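GrgF (Penicillium sp. sh18, PDB 6LZH) acts as a polyketide transferase, of alpha/beta hydrolase fold, in the biosynthesis of the fungal metabolite gregatin A, an unusual chain-fused polyketide with an alkylated furanone core. Local coordinates at residues 43-48 with 63-68; 32-37 with 107-112; 86-91 with 121-126; 20-25 with 73-78. One frame throughout, in Å; residues are numbered along the deposited sequence.

Contact 1. Residues 43-48 with 63-68; sequences MPKDAI and CLLYDP
Leu65 is the first residue of 63-68 to touch the loop 43-48, and it does so with the fork of its side chain. Leu65 CG presses on Lys45 CB at 3.5 Å, tighter than usual for two carbons, and Leu65 CD2 approaches Lys45 O at 3.5 Å. A branched apolar residue suits the place, since it also packs on Leu49 and Pro50 of helix 49-58. Tyr66 turns its side chain away from the loop, toward Phe13 and helix 84-99, as expected for the next residue along a strand. Strand 62-66 is the returning strand of a beta-alpha-beta crossover in the alpha/beta hydrolase sheet: strand 32-38 leads through this loop into helix 49-58 and back alongside itself. Asp67, just beyond, supplies a carboxylate that grips Lys45 twice. Its OD1 accepts the backbone N of Lys45 at 2.7 Å, with an N-H...O angle of 166°, while Pro44 CB sits 3.2 Å from the same OD1. Lys45 CG lies between the backbone N and the carbonyl carbon (chi1 68°), and the chain folds again at its end, which carries NZ across to Asp67 OD2 in a short salt bridge of 2.5 Å that reaches the oxygen from 40° above the carboxylate plane. OD2 also accepts the backbone N of Ala73. The ammonium has a second, weak salt bridge, Lys45 NZ to Asp46 OD1 at 3.3 Å, and a cation-pi contact with Trp24; its charge probably eases the approach of the nearly coplanar carboxylates of Asp46 and Asp67. Pro68 CD ends the contact against Met43 O at 4.2 Å.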
loop_
_atom_site.group_PDB
_atom_site.type_symbol
_atom_site.label_atom_id
_atom_site.label_comp_id
_atom_site.label_asym_id
_atom_site.label_seq_id
_atom_site.Cartn_x
_atom_site.Cartn_y
_atom_site.Cartn_z
ATOM N N MET A 43 19.180 -0.292 -4.073
ATOM C CA MET A 43 20.313 -0.518 -4.956
ATOM C C MET A 43 19.888 -0.475 -6.427
ATOM O O MET A 43 18.768 -0.867 -6.774
ATOM C CB MET A 43 20.968 -1.875 -4.668
ATOM C CG MET A 43 21.768 -1.913 -3.357
ATOM S SD MET A 43 23.060 -0.625 -3.326
ATOM C CE MET A 43 24.250 -1.276 -4.509
ATOM N N PRO A 44 20.763 -0.003 -7.308
ATOM C CA PRO A 44 20.516 -0.103 -8.748
ATOM C C PRO A 44 20.833 -1.514 -9.243
ATOM O O PRO A 44 21.282 -2.380 -8.498
ATOM C CB PRO A 44 21.482 0.930 -9.334
ATOM C CG PRO A 44 22.662 0.860 -8.407
ATOM C CD PRO A 44 22.066 0.629 -7.018
ATOM N N LYS A 45 20.586 -1.728 -10.532
ATOM C CA LYS A 45 20.804 -3.018 -11.175
ATOM C C LYS A 45 22.284 -3.383 -11.303
ATOM O O LYS A 45 22.602 -4.529 -11.650
ATOM C CB LYS A 45 20.181 -2.980 -12.565
ATOM C CG LYS A 45 20.944 -2.027 -13.472
ATOM C CD LYS A 45 20.117 -1.564 -14.639
ATOM C CE LYS A 45 20.926 -0.623 -15.523
ATOM N NZ LYS A 45 21.184 0.662 -14.806
ATOM N N ASP A 46 23.187 -2.447 -11.014
ATOM C CA ASP A 46 24.556 -2.530 -11.530
ATOM C C ASP A 46 25.414 -3.582 -10.829
ATOM O O ASP A 46 26.334 -4.129 -11.448
ATOM C CB ASP A 46 25.211 -1.146 -11.422
ATOM C CG ASP A 46 24.685 -0.179 -12.462
ATOM O OD1 ASP A 46 23.476 0.123 -12.428
ATOM O OD2 ASP A 46 25.472 0.265 -13.330
ATOM N N ALA A 47 25.166 -3.872 -9.556
ATOM C CA ALA A 47 26.062 -4.730 -8.786
ATOM C C ALA A 47 25.485 -6.129 -8.623
ATOM O O ALA A 47 24.301 -6.281 -8.310
ATOM C CB ALA A 47 26.330 -4.147 -7.394
ATOM N N ILE A 48 26.350 -7.139 -8.820
ATOM C CA ILE A 48 26.107 -8.560 -8.538
ATOM C C ILE A 48 25.164 -9.198 -9.554
ATOM O O ILE A 48 25.489 -10.226 -10.164
ATOM C CB ILE A 48 25.561 -8.773 -7.110
ATOM C CG1 ILE A 48 26.475 -8.112 -6.062
ATOM C CG2 ILE A 48 25.442 -10.270 -6.829
ATOM C CD1 ILE A 48 26.032 -8.355 -4.611
ATOM N N CYS A 63 17.143 -12.403 -19.878
ATOM C CA CYS A 63 17.011 -11.693 -18.614
ATOM C C CYS A 63 16.810 -10.196 -18.826
ATOM O O CYS A 63 17.448 -9.578 -19.688
ATOM C CB CYS A 63 18.246 -11.935 -17.723
ATOM S SG CYS A 63 18.438 -13.683 -17.271
ATOM N N LEU A 64 15.885 -9.638 -18.044
ATOM C CA LEU A 64 15.640 -8.202 -17.939
ATOM C C LEU A 64 16.084 -7.756 -16.550
ATOM O O LEU A 64 15.603 -8.278 -15.535
ATOM C CB LEU A 64 14.156 -7.865 -18.146
ATOM C CG LEU A 64 13.785 -6.394 -17.884
ATOM C CD1 LEU A 64 14.486 -5.418 -18.880
ATOM C CD2 LEU A 64 12.279 -6.199 -17.897
ATOM N N LEU A 65 17.016 -6.813 -16.500
ATOM C CA LEU A 65 17.529 -6.287 -15.242
ATOM C C LEU A 65 17.347 -4.781 -15.287
ATOM O O LEU A 65 17.934 -4.122 -16.147
ATOM C CB LEU A 65 19.010 -6.668 -15.089
ATOM C CG LEU A 65 19.820 -6.186 -13.910
ATOM C CD1 LEU A 65 19.061 -6.488 -12.644
ATOM C CD2 LEU A 65 21.217 -6.855 -13.910
ATOM N N TYR A 66 16.539 -4.225 -14.388
ATOM C CA TYR A 66 16.228 -2.808 -14.515
ATOM C C TYR A 66 16.312 -2.069 -13.188
ATOM O O TYR A 66 16.270 -2.667 -12.111
ATOM C CB TYR A 66 14.863 -2.604 -15.165
ATOM C CG TYR A 66 13.621 -2.986 -14.390
ATOM C CD1 TYR A 66 13.110 -2.153 -13.396
ATOM C CD2 TYR A 66 12.911 -4.129 -14.717
ATOM C CE1 TYR A 66 11.961 -2.469 -12.724
ATOM C CE2 TYR A 66 11.733 -4.463 -14.052
ATOM C CZ TYR A 66 11.262 -3.624 -13.054
ATOM O OH TYR A 66 10.097 -3.931 -12.382
ATOM N N ASP A 67 16.480 -0.744 -13.293
ATOM C CA ASP A 67 16.539 0.107 -12.113
ATOM C C ASP A 67 15.115 0.415 -11.679
ATOM O O ASP A 67 14.310 0.870 -12.509
ATOM C CB ASP A 67 17.308 1.409 -12.394
ATOM C CG ASP A 67 18.814 1.194 -12.500
ATOM O OD1 ASP A 67 19.357 0.408 -11.705
ATOM O OD2 ASP A 67 19.466 1.833 -13.349
ATOM N N PRO A 68 14.743 0.125 -10.436
ATOM C CA PRO A 68 13.402 0.485 -9.964
ATOM C C PRO A 68 13.208 1.993 -9.995
ATOM O O PRO A 68 14.144 2.774 -10.178
ATOM C CB PRO A 68 13.364 -0.061 -8.530
ATOM C CG PRO A 68 14.445 -1.107 -8.489
ATOM C CD PRO A 68 15.512 -0.613 -9.415
#

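Contact 2. Residues 32-37 with 107-112; sequences GPALIM and KQIALW
Trp112 has its CG anti to the backbone N (chi1 -178°), and Met37 bends at its last torsion (chi3 68°), bringing its methyl over the indole. Met37 CE lies 4.0 Å from the centroid of the six-membered ring of Trp112, a CH-pi contact over one face, with the sulfur more oblique in a Met-aromatic contact. Leu35 leans across the strand gap: its CD1 is tight against Ala110 CB at 3.5 Å and 3.7 Å from Trp112 CB. The small methyl of Ala110 suits this close approach. Replacing Leu35 with an alanine would probably open a gap beside Ala110 and leave the root of Trp112 less firmly held. On the other face of the sheet, Ile36 and Leu111 lie side by side. The ladder between the strands runs Ala34 N to Gln108 O (2.8 Å), Ala110 N to Ala34 O (2.8 Å), Ile36 N to Ala110 O (3.0 Å) and Trp112 N to Ile36 O (2.9 Å). Elsewhere, Trp112 NE1 bonds Gln284 and Gln108 NE2 bonds Met292 O. This is a parallel pair at the heart of the alpha/beta hydrolase sheet, and strand 108-114 runs on to the probable nucleophile elbow with Cys115.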
loop_
_atom_site.group_PDB
_atom_site.type_symbol
_atom_site.label_atom_id
_atom_site.label_comp_id
_atom_site.label_asym_id
_atom_site.label_seq_id
_atom_site.Cartn_x
_atom_site.Cartn_y
_atom_site.Cartn_z
ATOM N N GLY A 32 12.648 -18.623 -25.951
ATOM C CA GLY A 32 12.536 -19.492 -24.800
ATOM C C GLY A 32 12.158 -18.760 -23.528
ATOM O O GLY A 32 11.541 -17.690 -23.558
ATOM N N PRO A 33 12.543 -19.322 -22.381
ATOM C CA PRO A 33 12.157 -18.735 -21.092
ATOM C C PRO A 33 12.806 -17.374 -20.874
ATOM O O PRO A 33 13.757 -16.981 -21.557
ATOM C CB PRO A 33 12.653 -19.766 -20.075
ATOM C CG PRO A 33 13.865 -20.408 -20.769
ATOM C CD PRO A 33 13.531 -20.413 -22.246
ATOM N N ALA A 34 12.253 -16.636 -19.907
ATOM C CA ALA A 34 12.752 -15.305 -19.570
ATOM C C ALA A 34 12.638 -15.063 -18.068
ATOM O O ALA A 34 11.879 -15.738 -17.355
ATOM C CB ALA A 34 12.005 -14.201 -20.326
ATOM N N LEU A 35 13.389 -14.058 -17.608
ATOM C CA LEU A 35 13.538 -13.759 -16.188
ATOM C C LEU A 35 13.693 -12.258 -15.998
ATOM O O LEU A 35 14.534 -11.625 -16.655
ATOM C CB LEU A 35 14.752 -14.483 -15.603
ATOM C CG LEU A 35 14.888 -14.510 -14.085
ATOM C CD1 LEU A 35 13.811 -15.382 -13.479
ATOM C CD2 LEU A 35 16.275 -15.035 -13.704
ATOM N N ILE A 36 12.884 -11.702 -15.098
ATOM C CA ILE A 36 12.958 -10.303 -14.691
ATOM C C ILE A 36 13.571 -10.262 -13.296
ATOM O O ILE A 36 13.000 -10.819 -12.346
ATOM C CB ILE A 36 11.574 -9.633 -14.706
ATOM C CG1 ILE A 36 10.928 -9.758 -16.089
ATOM C CG2 ILE A 36 11.693 -8.174 -14.264
ATOM C CD1 ILE A 36 9.503 -9.233 -16.137
ATOM N N MET A 37 14.719 -9.593 -13.168
ATOM C CA MET A 37 15.531 -9.622 -11.953
ATOM C C MET A 37 15.451 -8.291 -11.212
ATOM O O MET A 37 15.609 -7.225 -11.820
ATOM C CB MET A 37 16.988 -9.953 -12.295
ATOM C CG MET A 37 17.127 -11.341 -12.943
ATOM S SD MET A 37 18.792 -11.658 -13.566
ATOM C CE MET A 37 19.745 -11.769 -12.036
ATOM N N LYS A 107 4.602 -18.037 -21.742
ATOM C CA LYS A 107 4.283 -18.966 -20.672
ATOM C C LYS A 107 5.512 -19.362 -19.856
ATOM O O LYS A 107 5.410 -20.244 -18.996
ATOM C CB LYS A 107 3.588 -20.211 -21.250
ATOM C CG LYS A 107 2.086 -19.989 -21.534
ATOM C CD LYS A 107 1.572 -20.804 -22.733
ATOM C CE LYS A 107 2.590 -20.851 -23.890
ATOM N NZ LYS A 107 2.003 -21.098 -25.277
ATOM N N GLN A 108 6.666 -18.729 -20.098
ATOM C CA GLN A 108 7.910 -19.040 -19.395
ATOM C C GLN A 108 8.572 -17.769 -18.875
ATOM O O GLN A 108 9.787 -17.588 -18.979
ATOM C CB GLN A 108 8.879 -19.814 -20.290
ATOM C CG GLN A 108 8.265 -21.081 -20.901
ATOM C CD GLN A 108 9.246 -21.842 -21.753
ATOM O OE1 GLN A 108 9.986 -21.254 -22.546
ATOM N NE2 GLN A 108 9.253 -23.168 -21.611
ATOM N N ILE A 109 7.791 -16.868 -18.304
ATOM C CA ILE A 109 8.324 -15.631 -17.746
ATOM C C ILE A 109 8.372 -15.789 -16.241
ATOM O O ILE A 109 7.328 -15.948 -15.597
ATOM C CB ILE A 109 7.483 -14.417 -18.150
ATOM C CG1 ILE A 109 7.591 -14.207 -19.665
ATOM C CG2 ILE A 109 7.960 -13.175 -17.384
ATOM C CD1 ILE A 109 6.718 -13.086 -20.205
ATOM N N ALA A 110 9.577 -15.757 -15.688
ATOM C CA ALA A 110 9.787 -15.915 -14.259
ATOM C C ALA A 110 10.263 -14.597 -13.647
ATOM O O ALA A 110 10.745 -13.700 -14.339
ATOM C CB ALA A 110 10.790 -17.048 -13.992
ATOM N N LEU A 111 10.071 -14.465 -12.339
ATOM C CA LEU A 111 10.567 -13.332 -11.575
ATOM C C LEU A 111 11.638 -13.825 -10.614
ATOM O O LEU A 111 11.505 -14.908 -10.036
ATOM C CB LEU A 111 9.439 -12.663 -10.776
ATOM C CG LEU A 111 8.220 -12.156 -11.556
ATOM C CD1 LEU A 111 7.229 -11.488 -10.591
ATOM C CD2 LEU A 111 8.667 -11.199 -12.666
ATOM N N TRP A 112 12.664 -13.005 -10.407
ATOM C CA TRP A 112 13.779 -13.338 -9.528
ATOM C C TRP A 112 14.144 -12.076 -8.767
ATOM O O TRP A 112 14.211 -10.998 -9.350
ATOM C CB TRP A 112 14.968 -13.850 -10.358
ATOM C CG TRP A 112 16.234 -14.294 -9.641
ATOM C CD1 TRP A 112 16.692 -15.587 -9.501
ATOM C CD2 TRP A 112 17.240 -13.455 -9.071
ATOM N NE1 TRP A 112 17.896 -15.599 -8.829
ATOM C CE2 TRP A 112 18.258 -14.304 -8.557
ATOM C CE3 TRP A 112 17.375 -12.069 -8.921
ATOM C CZ2 TRP A 112 19.397 -13.804 -7.919
ATOM C CZ3 TRP A 112 18.511 -11.575 -8.272
ATOM C CH2 TRP A 112 19.499 -12.437 -7.787
#

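Contact 3. Residues 86-91 with 121-126; sequences QQAEHL and TLAAAA
Ala124 presents its methyl to Leu91, and these two residues with Ala88 account for most of the buried surface. Leu91 CG is anti to the carbonyl carbon (chi1 -79°), which directs the side chain over the second helix: CD1 comes 3.8 Å from Ala124 CB and 4.1 Å from Thr121 CA, while Leu91 CB is 3.9 Å from the same alanine methyl. The methyl of Ala124 rests in the angle between Leu91 and Ala88 O, its CB 3.9 Å from that oxygen. Ala88 in turn points across at the second helix, its CB 4.2 Å from Ala123 CB. Alanines suit these places because the CA atoms of Ala88 and Ala124 are only 4.8 Å apart, a spacing that larger side chains would hardly tolerate. The short helical segments cross at -60° with axes 8.5 Å apart. The hydroxyl of Thr121 is spent within its own helix, on Gly117 O. Leu91 also rests on Ile36, and Thr121 on Ala134, so both helices pack on one face of the sheet, while Glu89 reaches Arg161 of the second subunit. Helix 116-127 is the helix that follows the nucleophile in an alpha/beta hydrolase fold, here packed against helix 84-99.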
loop_
_atom_site.group_PDB
_atom_site.type_symbol
_atom_site.label_atom_id
_atom_site.label_comp_id
_atom_site.label_asym_id
_atom_site.label_seq_id
_atom_site.Cartn_x
_atom_site.Cartn_y
_atom_site.Cartn_z
ATOM N N GLN A 86 4.313 -0.140 -5.154
ATOM C CA GLN A 86 4.494 0.409 -6.497
ATOM C C GLN A 86 5.488 -0.423 -7.297
ATOM O O GLN A 86 5.335 -0.599 -8.511
ATOM C CB GLN A 86 4.987 1.855 -6.422
ATOM C CG GLN A 86 5.198 2.475 -7.805
ATOM C CD GLN A 86 5.906 3.828 -7.768
ATOM O OE1 GLN A 86 6.829 4.042 -6.985
ATOM N NE2 GLN A 86 5.487 4.735 -8.638
ATOM N N GLN A 87 6.540 -0.910 -6.632
ATOM C CA GLN A 87 7.575 -1.657 -7.343
ATOM C C GLN A 87 7.028 -2.991 -7.823
ATOM O O GLN A 87 7.352 -3.443 -8.931
ATOM C CB GLN A 87 8.811 -1.844 -6.450
ATOM C CG GLN A 87 10.065 -2.279 -7.227
ATOM C CD GLN A 87 11.363 -2.254 -6.418
ATOM O OE1 GLN A 87 11.559 -1.413 -5.508
ATOM N NE2 GLN A 87 12.271 -3.178 -6.758
ATOM N N ALA A 88 6.177 -3.627 -7.013
ATOM C CA ALA A 88 5.500 -4.833 -7.476
ATOM C C ALA A 88 4.612 -4.518 -8.665
ATOM O O ALA A 88 4.561 -5.287 -9.630
ATOM C CB ALA A 88 4.663 -5.440 -6.344
ATOM N N GLU A 89 3.868 -3.406 -8.594
ATOM C CA GLU A 89 3.047 -2.999 -9.730
ATOM C C GLU A 89 3.898 -2.844 -10.978
ATOM O O GLU A 89 3.494 -3.247 -12.074
ATOM C CB GLU A 89 2.336 -1.687 -9.418
ATOM C CG GLU A 89 1.084 -1.829 -8.591
ATOM C CD GLU A 89 0.410 -0.485 -8.410
ATOM O OE1 GLU A 89 -0.180 0.046 -9.379
ATOM O OE2 GLU A 89 0.518 0.055 -7.309
ATOM N N HIS A 90 5.085 -2.268 -10.824
ATOM C CA HIS A 90 5.943 -2.038 -11.976
ATOM C C HIS A 90 6.431 -3.350 -12.573
ATOM O O HIS A 90 6.672 -3.424 -13.778
ATOM C CB HIS A 90 7.101 -1.134 -11.568
ATOM C CG HIS A 90 6.697 0.292 -11.372
ATOM N ND1 HIS A 90 7.544 1.244 -10.843
ATOM C CD2 HIS A 90 5.530 0.931 -11.641
ATOM C CE1 HIS A 90 6.917 2.406 -10.794
ATOM N NE2 HIS A 90 5.695 2.244 -11.273
ATOM N N LEU A 91 6.556 -4.401 -11.754
ATOM C CA LEU A 91 6.904 -5.716 -12.295
ATOM C C LEU A 91 5.785 -6.277 -13.167
ATOM O O LEU A 91 6.060 -6.998 -14.136
ATOM C CB LEU A 91 7.222 -6.690 -11.168
ATOM C CG LEU A 91 8.609 -6.559 -10.551
ATOM C CD1 LEU A 91 8.733 -7.529 -9.380
ATOM C CD2 LEU A 91 9.707 -6.843 -11.594
ATOM N N THR A 121 9.384 -9.292 -5.598
ATOM C CA THR A 121 9.153 -10.442 -6.480
ATOM C C THR A 121 8.021 -11.329 -5.958
ATOM O O THR A 121 7.119 -11.713 -6.714
ATOM C CB THR A 121 10.461 -11.241 -6.631
ATOM O OG1 THR A 121 11.389 -10.508 -7.450
ATOM C CG2 THR A 121 10.224 -12.622 -7.302
ATOM N N LEU A 122 8.062 -11.693 -4.669
ATOM C CA LEU A 122 6.995 -12.521 -4.110
ATOM C C LEU A 122 5.640 -11.813 -4.181
ATOM O O LEU A 122 4.607 -12.443 -4.454
ATOM C CB LEU A 122 7.331 -12.893 -2.663
ATOM C CG LEU A 122 8.561 -13.797 -2.516
ATOM C CD1 LEU A 122 9.052 -13.858 -1.086
ATOM C CD2 LEU A 122 8.309 -15.204 -3.085
ATOM N N ALA A 123 5.616 -10.506 -3.914
ATOM C CA ALA A 123 4.343 -9.789 -3.955
ATOM C C ALA A 123 3.797 -9.740 -5.374
ATOM O O ALA A 123 2.593 -9.905 -5.592
ATOM C CB ALA A 123 4.522 -8.371 -3.402
ATOM N N ALA A 124 4.664 -9.495 -6.354
ATOM C CA ALA A 124 4.197 -9.473 -7.738
ATOM C C ALA A 124 3.670 -10.843 -8.152
ATOM O O ALA A 124 2.644 -10.941 -8.841
ATOM C CB ALA A 124 5.321 -9.009 -8.667
ATOM N N ALA A 125 4.343 -11.922 -7.714
ATOM C CA ALA A 125 3.851 -13.267 -8.012
ATOM C C ALA A 125 2.521 -13.539 -7.320
ATOM O O ALA A 125 1.735 -14.373 -7.788
ATOM C CB ALA A 125 4.877 -14.312 -7.575
ATOM N N ALA A 126 2.264 -12.861 -6.205
ATOM C CA ALA A 126 0.986 -13.036 -5.516
ATOM C C ALA A 126 -0.175 -12.557 -6.375
ATOM O O ALA A 126 -1.292 -13.070 -6.257
ATOM C CB ALA A 126 1.006 -12.274 -4.185
#

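Contact 4. Residues 20-25 with 73-78; sequences TLRGWL and ASDGEP
Arg22 and Asp75 join strand to loop through a salt bridge, NH1 to OD1 at 2.9 Å, nearly straight at 172°. The chain of Arg22 is extended (chi2 -179°), which carries the guanidinium past Ala73, so NH1 also gives a hydrogen to Ala73 O at 3.0 Å. OD1 lies in the guanidinium plane, although the two groups are turned 62° apart; Thr20 CG2 covers one guanidinium face. NE and NH2 have partners as well: NE pairs with Glu12, and NH2 gives one bond of 3.1 Å to a water that itself donates to Asp75 OD2 at 2.6 Å. That oxygen also accepts Thr20 N at 3.2 Å, from above the carboxylate plane, and Asp75 N returns a bond to Thr20 O at 2.9 Å. Ser74 OG accepts Arg22 N at 2.9 Å and donates its own hydrogen bond to Asp67 O, a double role that suits a small hydroxyl. A methionine in place of Arg22 would probably leave Asp75 OD1 and Ala73 O without their shared donor and Glu12 without its charged mate. Strand 20-26 lies between strands 9-14 and 62-66 in the sheet, and the loop 73-78 covers its start on the way from strand 62-66 to helix 84-99.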
loop_
_atom_site.group_PDB
_atom_site.type_symbol
_atom_site.label_atom_id
_atom_site.label_comp_id
_atom_site.label_asym_id
_atom_site.label_seq_id
_atom_site.Cartn_x
_atom_site.Cartn_y
_atom_site.Cartn_z
ATOM N N THR A 20 9.309 6.237 -17.040
ATOM C CA THR A 20 10.226 5.415 -17.818
ATOM C C THR A 20 11.198 4.728 -16.867
ATOM O O THR A 20 11.915 5.395 -16.118
ATOM C CB THR A 20 11.011 6.250 -18.831
ATOM O OG1 THR A 20 10.113 6.856 -19.764
ATOM C CG2 THR A 20 11.973 5.362 -19.590
ATOM N N LEU A 21 11.212 3.406 -16.886
ATOM C CA LEU A 21 12.210 2.628 -16.171
ATOM C C LEU A 21 13.227 2.131 -17.178
ATOM O O LEU A 21 12.867 1.785 -18.306
ATOM C CB LEU A 21 11.581 1.433 -15.458
ATOM C CG LEU A 21 10.431 1.737 -14.493
ATOM C CD1 LEU A 21 10.071 0.474 -13.723
ATOM C CD2 LEU A 21 10.786 2.881 -13.540
ATOM N N ARG A 22 14.485 2.079 -16.772
ATOM C CA ARG A 22 15.556 1.735 -17.700
ATOM C C ARG A 22 16.361 0.574 -17.157
ATOM O O ARG A 22 16.486 0.395 -15.940
ATOM C CB ARG A 22 16.464 2.957 -17.961
ATOM C CG ARG A 22 15.699 4.138 -18.576
ATOM C CD ARG A 22 16.548 5.383 -18.881
ATOM N NE ARG A 22 15.720 6.421 -19.506
ATOM C CZ ARG A 22 14.954 7.284 -18.836
ATOM N NH1 ARG A 22 14.919 7.278 -17.513
ATOM N NH2 ARG A 22 14.223 8.174 -19.494
ATOM N N GLY A 23 16.905 -0.216 -18.070
ATOM C CA GLY A 23 17.628 -1.381 -17.646
ATOM C C GLY A 23 18.354 -2.038 -18.791
ATOM O O GLY A 23 18.608 -1.427 -19.836
ATOM N N TRP A 24 18.667 -3.302 -18.568
ATOM C CA TRP A 24 19.500 -4.086 -19.458
ATOM C C TRP A 24 18.759 -5.351 -19.828
ATOM O O TRP A 24 18.162 -6.004 -18.970
ATOM C CB TRP A 24 20.836 -4.468 -18.805
ATOM C CG TRP A 24 21.797 -3.342 -18.653
ATOM C CD1 TRP A 24 21.982 -2.296 -19.518
ATOM C CD2 TRP A 24 22.729 -3.149 -17.585
ATOM N NE1 TRP A 24 22.960 -1.465 -19.044
ATOM C CE2 TRP A 24 23.436 -1.962 -17.858
ATOM C CE3 TRP A 24 23.025 -3.860 -16.411
ATOM C CZ2 TRP A 24 24.433 -1.471 -17.011
ATOM C CZ3 TRP A 24 24.014 -3.373 -15.571
ATOM C CH2 TRP A 24 24.708 -2.185 -15.877
ATOM N N LEU A 25 18.832 -5.699 -21.105
ATOM C CA LEU A 25 18.286 -6.932 -21.632
ATOM C C LEU A 25 19.448 -7.845 -22.002
ATOM O O LEU A 25 20.342 -7.432 -22.746
ATOM C CB LEU A 25 17.415 -6.632 -22.854
ATOM C CG LEU A 25 16.796 -7.812 -23.594
ATOM C CD1 LEU A 25 15.811 -8.511 -22.699
ATOM C CD2 LEU A 25 16.110 -7.310 -24.872
ATOM N N ALA A 73 19.337 4.730 -13.364
ATOM C CA ALA A 73 18.989 5.409 -14.609
ATOM C C ALA A 73 17.488 5.634 -14.798
ATOM O O ALA A 73 17.096 6.255 -15.791
ATOM C CB ALA A 73 19.531 4.613 -15.799
ATOM N N SER A 74 16.643 5.138 -13.897
ATOM C CA SER A 74 15.200 5.199 -14.093
ATOM C C SER A 74 14.633 6.539 -13.647
ATOM O O SER A 74 15.181 7.210 -12.769
ATOM C CB SER A 74 14.497 4.062 -13.333
ATOM O OG SER A 74 14.718 2.838 -14.019
ATOM N N ASP A 75 13.517 6.919 -14.270
ATOM C CA ASP A 75 12.744 8.072 -13.832
ATOM C C ASP A 75 12.225 7.855 -12.416
ATOM O O ASP A 75 12.248 6.748 -11.880
ATOM C CB ASP A 75 11.539 8.323 -14.747
ATOM C CG ASP A 75 11.927 8.843 -16.114
ATOM O OD1 ASP A 75 13.114 9.152 -16.336
ATOM O OD2 ASP A 75 11.028 8.924 -16.969
ATOM N N GLY A 76 11.711 8.935 -11.829
ATOM C CA GLY A 76 11.035 8.858 -10.554
ATOM C C GLY A 76 11.545 9.869 -9.552
ATOM O O GLY A 76 12.761 10.022 -9.389
ATOM N N GLU A 77 10.630 10.564 -8.875
ATOM C CA GLU A 77 10.962 11.537 -7.843
ATOM C C GLU A 77 10.073 11.321 -6.628
ATOM O O GLU A 77 8.895 10.979 -6.783
ATOM C CB GLU A 77 10.784 12.978 -8.346
ATOM C CG GLU A 77 11.703 13.357 -9.483
ATOM C CD GLU A 77 13.132 13.525 -9.033
ATOM O OE1 GLU A 77 13.354 13.884 -7.857
ATOM O OE2 GLU A 77 14.037 13.309 -9.858
ATOM N N PRO A 78 10.606 11.470 -5.404
ATOM C CA PRO A 78 12.018 11.670 -5.057
ATOM C C PRO A 78 12.886 10.460 -5.427
ATOM O O PRO A 78 12.348 9.360 -5.594
ATOM C CB PRO A 78 11.996 11.843 -3.533
ATOM C CG PRO A 78 10.554 12.115 -3.176
ATOM C CD PRO A 78 9.750 11.394 -4.207
HETATM O O HOH W 1 11.804 10.050 -19.134
#

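How the contacts relate
The four contacts adjoin in one alpha/beta hydrolase core. Contact 1 meets contact 2 within the sheet, where Leu64 N and Leu35 O lie 2.8 Å apart, and meets contact 4 where strands 62-66 and 20-26 run side by side, Leu65 O lying 2.7 Å from Trp24 N. Contact 3 backs the sheet: Ile36 CG2 touches Leu91 CD2 at 3.6 Å, and Leu111 CD1 lies 3.7 Å from Ala124 CB. Contacts 2 and 4 do not touch, their nearest atoms being about 7 Å apart. The side chains of Met43, Trp112 and Thr121 are about 7, 8 and 10 Å from that of the active-site Cys115, so contacts 1 to 3 all come within about 10 Å of it, whereas contact 4 lies away from it.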